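Local coordinates for protein tyrosinase (Burkholderia thailandensis, PDB 5ZRD) that probably hydroxylates monophenols and oxidises the resulting catechols at a copper centre, as tyrosinases do, and makes catechol derivatives efficiently at acidic pH, at residues A[85-90]-A[365-370]; A[248-253]-A[340-345]; A[60-65]-A[357-362]. One frame throughout, in Å; residues are numbered along the deposited sequence.

In the fold
All three contacts dock one long loop, between helix 315-334 and strand 372-373, onto the tyrosinase central domain. Their partners come in the order 60-65, 85-90 and 248-253, and those on the loop in the order 340-345, 357-362 and 365-370. Contacts 1 and 3 cross along the chain; the segments of contact 2 fall between those of each of the others. Contact 1 is the middle one, its centre about 10 Å from that of contact 2 and about 16 Å from that of contact 3; the centres of contacts 2 and 3 are about 26 Å apart. Contact 1 alone holds a copper ligand, H85. All three also reach the second subunit.

Contact 1 (A[85-90]-A[365-370]); sequences HGNVLF and ESLNLT. With CU (copper (II) ion), chain J.
The flat amide of N87 meets L367, whose CD1 stands above the amide plane, 3.4 Å from N87 ND2 and 3.6 Å from N87 CG; the two side chains cross at about a right angle. The groups round the rest of the amide belong to its own loop, which supplies H85 to the type 3 dicopper site typical of tyrosinases: N87 OD1 receives the backbone N of L89 (2.9 Å), and ND2 is hydrogen-bonded to N84 OD1. The first is a capping bond, its donor tilted 23° from the carbonyl plane, and together with the type I turn from N87 to F90 it leads the chain into helix 90-108. With both polar ends engaged, the amide is held against rotation while L367 covers it. The other flat group, the H85 imidazole, lies two residues earlier in the loop: NE2 binds copper at 2.1 Å, beside H57 and H94, ND1 is hydrogen-bonded to Q355 OE1, and CE1 is joined covalently to the sulfur of C83, the thioether link known from other type 3 copper proteins.

Across the contact the interaction is van der Waals. CG of L367 is anti to its carbonyl carbon (chi1 -51°), which turns both methyls to 85-90: CD1 to N87, and CD2 to within 4.1 Å of L89 CD1. Backbone bonds of V88 to G348 and of L367 to T349 put a further piece of chain next to both segments, and E365 pairs with R434 of the second subunit. The other branch of L89, CD2, rests 3.6 Å from the backbone O of N368.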
loop_
_atom_site.group_PDB
_atom_site.type_symbol
_atom_site.label_atom_id
_atom_site.label_comp_id
_atom_site.label_asym_id
_atom_site.label_seq_id
_atom_site.Cartn_x
_atom_site.Cartn_y
_atom_site.Cartn_z
ATOM N N HIS A 85 6.064 -25.587 -7.660
ATOM C CA HIS A 85 6.200 -25.756 -9.126
ATOM C C HIS A 85 7.318 -24.873 -9.666
ATOM O O HIS A 85 7.582 -23.820 -9.152
ATOM C CB HIS A 85 4.895 -25.388 -9.820
ATOM C CG HIS A 85 3.736 -26.115 -9.240
ATOM N ND1 HIS A 85 2.989 -25.598 -8.229
ATOM C CD2 HIS A 85 3.281 -27.371 -9.451
ATOM C CE1 HIS A 85 2.075 -26.483 -7.887
ATOM N NE2 HIS A 85 2.227 -27.584 -8.622
ATOM N N GLY A 86 7.980 -25.329 -10.692
ATOM C CA GLY A 86 9.117 -24.639 -11.239
ATOM C C GLY A 86 10.238 -24.465 -10.224
ATOM O O GLY A 86 11.048 -23.527 -10.369
ATOM N N ASN A 87 10.335 -25.334 -9.216
ATOM C CA ASN A 87 11.425 -25.184 -8.272
ATOM C C ASN A 87 11.831 -26.556 -7.722
ATOM O O ASN A 87 11.169 -27.539 -7.974
ATOM C CB ASN A 87 11.061 -24.162 -7.196
ATOM C CG ASN A 87 10.043 -24.680 -6.203
ATOM O OD1 ASN A 87 10.064 -25.861 -5.851
ATOM N ND2 ASN A 87 9.218 -23.775 -5.686
ATOM N N VAL A 88 12.931 -26.619 -6.977
ATOM C CA VAL A 88 13.526 -27.938 -6.629
ATOM C C VAL A 88 12.664 -28.705 -5.613
ATOM O O VAL A 88 12.890 -29.889 -5.378
ATOM C CB VAL A 88 14.967 -27.778 -6.110
ATOM C CG1 VAL A 88 15.891 -27.315 -7.225
ATOM C CG2 VAL A 88 15.044 -26.819 -4.930
ATOM N N LEU A 89 11.681 -28.070 -5.016
ATOM C CA LEU A 89 10.765 -28.772 -4.120
ATOM C C LEU A 89 9.636 -29.452 -4.908
ATOM O O LEU A 89 8.795 -30.086 -4.303
ATOM C CB LEU A 89 10.195 -27.764 -3.117
ATOM C CG LEU A 89 11.246 -27.014 -2.296
ATOM C CD1 LEU A 89 10.585 -26.171 -1.222
ATOM C CD2 LEU A 89 12.232 -27.980 -1.672
ATOM N N PHE A 90 9.609 -29.369 -6.233
ATOM C CA PHE A 90 8.465 -29.966 -6.949
ATOM C C PHE A 90 8.308 -31.466 -6.593
ATOM O O PHE A 90 7.225 -31.926 -6.245
ATOM C CB PHE A 90 8.542 -29.684 -8.457
ATOM C CG PHE A 90 7.647 -30.578 -9.270
ATOM C CD1 PHE A 90 6.330 -30.241 -9.497
ATOM C CD2 PHE A 90 8.085 -31.800 -9.731
ATOM C CE1 PHE A 90 5.485 -31.085 -10.207
ATOM C CE2 PHE A 90 7.260 -32.634 -10.458
ATOM C CZ PHE A 90 5.954 -32.277 -10.696
ATOM N N GLU A 365 13.900 -15.705 -0.900
ATOM C CA GLU A 365 14.203 -16.727 0.075
ATOM C C GLU A 365 14.678 -18.020 -0.609
ATOM O O GLU A 365 14.171 -18.466 -1.656
ATOM C CB GLU A 365 12.965 -16.929 0.939
ATOM C CG GLU A 365 13.111 -17.992 2.008
ATOM C CD GLU A 365 12.176 -17.759 3.187
ATOM O OE1 GLU A 365 11.253 -16.943 3.043
ATOM O OE2 GLU A 365 12.375 -18.400 4.245
ATOM N N SER A 366 15.650 -18.664 0.025
ATOM C CA SER A 366 16.259 -19.861 -0.518
ATOM C C SER A 366 15.399 -21.085 -0.194
ATOM O O SER A 366 14.917 -21.236 0.923
ATOM C CB SER A 366 17.680 -20.032 -0.023
ATOM O OG SER A 366 17.983 -21.409 0.128
ATOM N N LEU A 367 15.243 -21.953 -1.198
ATOM C CA LEU A 367 14.652 -23.255 -1.059
ATOM C C LEU A 367 15.762 -24.305 -1.093
ATOM O O LEU A 367 16.634 -24.271 -1.992
ATOM C CB LEU A 367 13.672 -23.506 -2.209
ATOM C CG LEU A 367 12.642 -22.413 -2.448
ATOM C CD1 LEU A 367 11.736 -22.745 -3.634
ATOM C CD2 LEU A 367 11.809 -22.212 -1.204
ATOM N N ASN A 368 15.690 -25.250 -0.150
ATOM C CA ASN A 368 16.688 -26.315 -0.021
ATOM C C ASN A 368 16.046 -27.557 0.643
ATOM O O ASN A 368 14.815 -27.638 0.766
ATOM C CB ASN A 368 17.898 -25.754 0.725
ATOM C CG ASN A 368 17.493 -25.279 2.102
ATOM O OD1 ASN A 368 17.023 -26.085 2.899
ATOM N ND2 ASN A 368 17.560 -23.977 2.335
ATOM N N LEU A 369 16.845 -28.540 1.054
ATOM C CA LEU A 369 16.285 -29.846 1.535
ATOM C C LEU A 369 15.726 -29.716 2.954
ATOM O O LEU A 369 15.054 -30.628 3.443
ATOM C CB LEU A 369 17.373 -30.923 1.493
ATOM C CG LEU A 369 17.918 -31.226 0.097
ATOM C CD1 LEU A 369 19.293 -31.868 0.175
ATOM C CD2 LEU A 369 16.956 -32.096 -0.686
ATOM N N THR A 370 16.004 -28.566 3.566
ATOM C CA THR A 370 15.594 -28.156 4.914
ATOM C C THR A 370 14.256 -27.411 4.868
ATOM O O THR A 370 13.616 -27.233 5.888
ATOM C CB THR A 370 16.736 -27.306 5.513
ATOM O OG1 THR A 370 17.526 -28.283 6.178
ATOM C CG2 THR A 370 16.357 -26.206 6.477
HETATM CU CU CU J . 1.279 -29.360 -8.120
#

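Contact 2 (A[248-253]-A[340-345]); sequences PNYTVF and LDIIRN
Y250 packs tightly with L340 over one ring face and I342 at the edge. L340 CD1 makes a CH-pi contact with that face, 4.2 Å from the centroid of the Y250 ring and 13° off the normal, while L340 CD2 comes within 3.7 Å of Y250 CD1. I342 runs alongside the ring, pointing the same way, with I342 CG1 3.9 Å from Y250 CD2. With CG anti to the backbone N (chi1 175°), the ring reaches inward until OH is hydrogen-bonded to V88 O, among W330 of helix 315-334 and P91 and T92 of helix 90-108.

The other side is polar and wetter. I343 N donates to T251 OG1 (3.0 Å, 160°), which places the loop backbone directly against the first turn of helix 250-254. Water joins the rest: one molecule accepts from Y250 N (3.0 Å) and donates to the exposed carboxylate of D341 at OD1, and a second donates to D341 O and lies 2.6 Å from T251 OG1. N249 caps the helix, its OD1 accepting from V252 N (3.0 Å), and I343 also packs on S265 of the second subunit.

At the helix start, therefore, Y250 N is taken up by water and V252 N by N249, and a carboxylate lies one water away, whose negative charge would probably be favoured by the helix N-terminal end.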
loop_
_atom_site.group_PDB
_atom_site.type_symbol
_atom_site.label_atom_id
_atom_site.label_comp_id
_atom_site.label_asym_id
_atom_site.label_seq_id
_atom_site.Cartn_x
_atom_site.Cartn_y
_atom_site.Cartn_z
ATOM N N PRO A 248 20.863 -35.720 -15.311
ATOM C CA PRO A 248 22.123 -36.041 -14.643
ATOM C C PRO A 248 22.221 -35.683 -13.156
ATOM O O PRO A 248 23.139 -36.131 -12.500
ATOM C CB PRO A 248 23.185 -35.200 -15.384
ATOM C CG PRO A 248 22.409 -34.005 -15.919
ATOM C CD PRO A 248 21.054 -34.602 -16.286
ATOM N N ASN A 249 21.372 -34.823 -12.630
ATOM C CA ASN A 249 21.446 -34.515 -11.199
ATOM C C ASN A 249 20.035 -34.130 -10.729
ATOM O O ASN A 249 19.173 -33.841 -11.545
ATOM C CB ASN A 249 22.484 -33.424 -10.915
ATOM C CG ASN A 249 22.172 -32.091 -11.575
ATOM O OD1 ASN A 249 21.180 -31.434 -11.247
ATOM N ND2 ASN A 249 23.035 -31.653 -12.482
ATOM N N TYR A 250 19.824 -34.093 -9.428
ATOM C CA TYR A 250 18.532 -33.846 -8.850
ATOM C C TYR A 250 18.064 -32.418 -9.174
ATOM O O TYR A 250 16.909 -32.200 -9.477
ATOM C CB TYR A 250 18.521 -34.063 -7.335
ATOM C CG TYR A 250 17.186 -33.688 -6.753
ATOM C CD1 TYR A 250 16.074 -34.481 -6.960
ATOM C CD2 TYR A 250 17.002 -32.482 -6.096
ATOM C CE1 TYR A 250 14.812 -34.105 -6.515
ATOM C CE2 TYR A 250 15.751 -32.086 -5.649
ATOM C CZ TYR A 250 14.652 -32.902 -5.857
ATOM O OH TYR A 250 13.433 -32.512 -5.397
ATOM N N THR A 251 18.945 -31.449 -9.121
ATOM C CA THR A 251 18.504 -30.078 -9.399
ATOM C C THR A 251 17.770 -30.015 -10.752
ATOM O O THR A 251 16.653 -29.498 -10.798
ATOM C CB THR A 251 19.651 -29.073 -9.272
ATOM O OG1 THR A 251 20.197 -29.184 -7.954
ATOM C CG2 THR A 251 19.191 -27.650 -9.490
ATOM N N VAL A 252 18.319 -30.585 -11.824
ATOM C CA VAL A 252 17.731 -30.364 -13.122
ATOM C C VAL A 252 16.695 -31.444 -13.415
ATOM O O VAL A 252 15.841 -31.247 -14.290
ATOM C CB VAL A 252 18.795 -30.269 -14.222
ATOM C CG1 VAL A 252 19.750 -29.142 -13.906
ATOM C CG2 VAL A 252 19.533 -31.576 -14.470
ATOM N N PHE A 253 16.755 -32.552 -12.661
ATOM C CA PHE A 253 15.702 -33.524 -12.708
ATOM C C PHE A 253 14.410 -32.923 -12.145
ATOM O O PHE A 253 13.314 -33.249 -12.614
ATOM C CB PHE A 253 16.044 -34.790 -11.919
ATOM C CG PHE A 253 14.928 -35.801 -11.825
ATOM C CD1 PHE A 253 14.589 -36.572 -12.920
ATOM C CD2 PHE A 253 14.161 -35.913 -10.679
ATOM C CE1 PHE A 253 13.558 -37.499 -12.844
ATOM C CE2 PHE A 253 13.111 -36.819 -10.595
ATOM C CZ PHE A 253 12.813 -37.620 -11.679
ATOM N N LEU A 340 20.136 -36.672 -1.724
ATOM C CA LEU A 340 19.893 -35.715 -2.759
ATOM C C LEU A 340 20.833 -34.546 -2.490
ATOM O O LEU A 340 21.242 -34.326 -1.350
ATOM C CB LEU A 340 18.422 -35.273 -2.725
ATOM C CG LEU A 340 17.395 -36.352 -3.068
ATOM C CD1 LEU A 340 15.982 -35.814 -2.898
ATOM C CD2 LEU A 340 17.577 -36.852 -4.489
ATOM N N ASP A 341 21.160 -33.818 -3.532
ATOM C CA ASP A 341 21.840 -32.566 -3.368
ATOM C C ASP A 341 21.157 -31.589 -4.326
ATOM O O ASP A 341 20.556 -31.978 -5.304
ATOM C CB ASP A 341 23.331 -32.737 -3.684
ATOM C CG ASP A 341 23.568 -33.453 -5.013
ATOM O OD1 ASP A 341 23.548 -34.704 -5.052
ATOM O OD2 ASP A 341 23.767 -32.777 -6.025
ATOM N N ILE A 342 21.286 -30.320 -3.992
ATOM C CA ILE A 342 20.754 -29.217 -4.692
ATOM C C ILE A 342 21.889 -28.221 -4.906
ATOM O O ILE A 342 22.640 -27.958 -3.997
ATOM C CB ILE A 342 19.589 -28.655 -3.858
ATOM C CG1 ILE A 342 18.437 -29.665 -3.887
ATOM C CG2 ILE A 342 19.155 -27.262 -4.313
ATOM C CD1 ILE A 342 17.134 -29.133 -3.409
ATOM N N ILE A 343 22.052 -27.713 -6.121
ATOM C CA ILE A 343 23.079 -26.703 -6.379
ATOM C C ILE A 343 22.658 -25.384 -5.754
ATOM O O ILE A 343 21.676 -24.804 -6.188
ATOM C CB ILE A 343 23.285 -26.542 -7.886
ATOM C CG1 ILE A 343 23.889 -27.814 -8.481
ATOM C CG2 ILE A 343 24.094 -25.296 -8.196
ATOM C CD1 ILE A 343 23.576 -27.990 -9.955
ATOM N N ARG A 344 23.402 -24.915 -4.761
ATOM C CA ARG A 344 23.033 -23.693 -4.046
ATOM C C ARG A 344 22.890 -22.532 -5.044
ATOM O O ARG A 344 23.769 -22.248 -5.830
ATOM C CB ARG A 344 24.065 -23.357 -2.958
ATOM C CG ARG A 344 23.592 -23.583 -1.525
ATOM C CD ARG A 344 23.556 -25.051 -1.093
ATOM N NE ARG A 344 24.850 -25.613 -0.671
ATOM C CZ ARG A 344 25.061 -26.342 0.435
ATOM N NH1 ARG A 344 26.246 -26.897 0.650
ATOM N NH2 ARG A 344 24.091 -26.522 1.316
ATOM N N ASN A 345 21.750 -21.891 -5.007
ATOM C CA ASN A 345 21.481 -20.620 -5.685
ATOM C C ASN A 345 21.325 -20.805 -7.195
ATOM O O ASN A 345 21.339 -19.786 -7.922
ATOM C CB ASN A 345 22.518 -19.547 -5.356
ATOM C CG ASN A 345 22.358 -18.990 -3.948
ATOM O OD1 ASN A 345 21.257 -18.675 -3.538
ATOM N ND2 ASN A 345 23.446 -18.818 -3.213
HETATM O O HOH W 1 22.045 -35.117 -7.756
HETATM O O HOH W 2 21.739 -31.237 -7.871
#

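Contact 3 (A[60-65]-A[357-362]); sequences PFQYRK and PTPGFA
R64 reaches lengthwise into the turn of 357-362, and Q62 lies across P359 beside it. The arginine chain is extended from CG to NE, which carries the guanidinium to the carbonyl oxygens of T358 and F361, the first and last residues of the type II turn. There P357 CG stands over one face of the guanidinium, 4.1 Å above its plane and offset toward the rim, while the two carbonyl oxygens lie at the edge. R64 NH1 donates to F361 O (2.9 Å), the oxygen only 5° out of the guanidinium plane; the donor lies nearly in line with the C=O bond (C=O...N 167°), although the bond is bent at the hydrogen. NH2 also points at F361 O, at a separation too short to take literally. R64 NH2 gives T358 O a weak bond as well (2.8 Å, N-H...O 119°). A water completes the edge, accepting from R64 NE (2.8 Å) and donating to P357 O.

The turn is shaped from within: F361 N donates to T358 O (3.0 Å), P359 occupies its second position and G360, with a positive phi, its third. The Q62 side chain, extended past CG, crosses P359 obliquely, with Q62 OE1 3.8 Å from P359 CB; this is a looser contact, with Q62 exposed. R64 N is hydrogen-bonded to Y78 OH, just before helix 65-68.

The guanidinium thus holds the two ends of the turn through F361 O and, weakly, T358 O, which also accepts F361 N. Its charge is met by D74 of the second subunit, in a salt bridge at NH1, so one guanidinium ties the turn to the subunit interface.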
loop_
_atom_site.group_PDB
_atom_site.type_symbol
_atom_site.label_atom_id
_atom_site.label_comp_id
_atom_site.label_asym_id
_atom_site.label_seq_id
_atom_site.Cartn_x
_atom_site.Cartn_y
_atom_site.Cartn_z
ATOM N N PRO A 60 -8.457 -23.185 -2.120
ATOM C CA PRO A 60 -8.543 -21.779 -1.750
ATOM C C PRO A 60 -7.181 -21.198 -1.376
ATOM O O PRO A 60 -6.353 -21.878 -0.743
ATOM C CB PRO A 60 -9.456 -21.704 -0.517
ATOM C CG PRO A 60 -9.437 -23.098 0.044
ATOM C CD PRO A 60 -9.082 -24.033 -1.102
ATOM N N PHE A 61 -7.019 -19.953 -1.803
ATOM C CA PHE A 61 -5.777 -19.253 -1.737
ATOM C C PHE A 61 -5.672 -18.451 -0.431
ATOM O O PHE A 61 -6.668 -18.031 0.068
ATOM C CB PHE A 61 -5.653 -18.257 -2.892
ATOM C CG PHE A 61 -5.408 -18.821 -4.275
ATOM C CD1 PHE A 61 -4.609 -19.942 -4.477
ATOM C CD2 PHE A 61 -5.868 -18.146 -5.391
ATOM C CE1 PHE A 61 -4.332 -20.401 -5.753
ATOM C CE2 PHE A 61 -5.582 -18.606 -6.663
ATOM C CZ PHE A 61 -4.824 -19.735 -6.843
ATOM N N GLN A 62 -4.439 -18.224 0.047
ATOM C CA GLN A 62 -4.087 -17.070 0.837
ATOM C C GLN A 62 -3.507 -15.970 -0.062
ATOM O O GLN A 62 -2.843 -16.258 -1.011
ATOM C CB GLN A 62 -3.036 -17.452 1.866
ATOM C CG GLN A 62 -3.517 -18.520 2.826
ATOM C CD GLN A 62 -2.468 -18.837 3.861
ATOM O OE1 GLN A 62 -2.207 -20.008 4.128
ATOM N NE2 GLN A 62 -1.847 -17.798 4.421
ATOM N N TYR A 63 -3.753 -14.711 0.268
ATOM C CA TYR A 63 -3.360 -13.601 -0.538
ATOM C C TYR A 63 -2.326 -12.741 0.187
ATOM O O TYR A 63 -2.169 -12.804 1.393
ATOM C CB TYR A 63 -4.576 -12.741 -0.874
ATOM C CG TYR A 63 -5.583 -13.475 -1.715
ATOM C CD1 TYR A 63 -5.399 -13.622 -3.085
ATOM C CD2 TYR A 63 -6.697 -14.064 -1.136
ATOM C CE1 TYR A 63 -6.309 -14.328 -3.859
ATOM C CE2 TYR A 63 -7.625 -14.753 -1.900
ATOM C CZ TYR A 63 -7.416 -14.900 -3.260
ATOM O OH TYR A 63 -8.311 -15.598 -3.997
ATOM N N ARG A 64 -1.629 -11.965 -0.626
ATOM C CA ARG A 64 -0.735 -10.910 -0.195
ATOM C C ARG A 64 -1.302 -9.594 -0.749
ATOM O O ARG A 64 -0.886 -9.066 -1.833
ATOM C CB ARG A 64 0.694 -11.183 -0.681
ATOM C CG ARG A 64 1.335 -12.452 -0.117
ATOM C CD ARG A 64 2.622 -12.807 -0.858
ATOM N NE ARG A 64 3.140 -14.118 -0.525
ATOM C CZ ARG A 64 4.280 -14.360 0.117
ATOM N NH1 ARG A 64 4.988 -13.348 0.586
ATOM N NH2 ARG A 64 4.691 -15.614 0.298
ATOM N N LYS A 65 -2.291 -9.097 0.003
ATOM C CA LYS A 65 -3.065 -7.922 -0.378
ATOM C C LYS A 65 -2.132 -6.750 -0.699
ATOM O O LYS A 65 -2.382 -6.032 -1.669
ATOM C CB LYS A 65 -4.113 -7.577 0.695
ATOM C CG LYS A 65 -5.459 -8.271 0.507
ATOM C CD LYS A 65 -6.192 -7.794 -0.762
ATOM C CE LYS A 65 -6.665 -8.890 -1.703
ATOM N NZ LYS A 65 -8.034 -9.352 -1.364
ATOM N N PRO A 357 6.549 -16.990 -4.475
ATOM C CA PRO A 357 6.555 -17.555 -3.154
ATOM C C PRO A 357 5.187 -18.066 -2.690
ATOM O O PRO A 357 4.132 -17.482 -2.950
ATOM C CB PRO A 357 7.061 -16.426 -2.255
ATOM C CG PRO A 357 6.913 -15.170 -3.084
ATOM C CD PRO A 357 7.066 -15.613 -4.518
ATOM N N THR A 358 5.234 -19.211 -2.033
ATOM C CA THR A 358 4.074 -19.805 -1.418
ATOM C C THR A 358 3.868 -19.143 -0.044
ATOM O O THR A 358 4.740 -18.431 0.417
ATOM C CB THR A 358 4.231 -21.323 -1.325
ATOM O OG1 THR A 358 5.336 -21.611 -0.479
ATOM C CG2 THR A 358 4.446 -22.011 -2.657
ATOM N N PRO A 359 2.696 -19.315 0.581
ATOM C CA PRO A 359 2.356 -18.634 1.843
ATOM C C PRO A 359 3.445 -18.722 2.924
ATOM O O PRO A 359 3.953 -19.792 3.179
ATOM C CB PRO A 359 1.108 -19.381 2.331
ATOM C CG PRO A 359 0.429 -19.738 1.035
ATOM C CD PRO A 359 1.593 -20.184 0.173
ATOM N N GLY A 360 3.830 -17.581 3.478
ATOM C CA GLY A 360 4.843 -17.504 4.538
ATOM C C GLY A 360 6.275 -17.396 3.998
ATOM O O GLY A 360 7.183 -17.205 4.792
ATOM N N PHE A 361 6.504 -17.564 2.680
ATOM C CA PHE A 361 7.811 -17.368 2.099
ATOM C C PHE A 361 7.923 -15.922 1.656
ATOM O O PHE A 361 6.924 -15.303 1.335
ATOM C CB PHE A 361 8.086 -18.320 0.929
ATOM C CG PHE A 361 8.364 -19.721 1.382
ATOM C CD1 PHE A 361 7.327 -20.610 1.587
ATOM C CD2 PHE A 361 9.650 -20.114 1.710
ATOM C CE1 PHE A 361 7.580 -21.890 2.057
ATOM C CE2 PHE A 361 9.899 -21.393 2.187
ATOM C CZ PHE A 361 8.867 -22.279 2.356
ATOM N N ALA A 362 9.160 -15.437 1.655
ATOM C CA ALA A 362 9.491 -14.102 1.215
ATOM C C ALA A 362 10.220 -14.166 -0.125
ATOM O O ALA A 362 10.876 -15.138 -0.407
ATOM C CB ALA A 362 10.345 -13.422 2.259
HETATM O O HOH W 3 2.254 -16.700 -1.067
#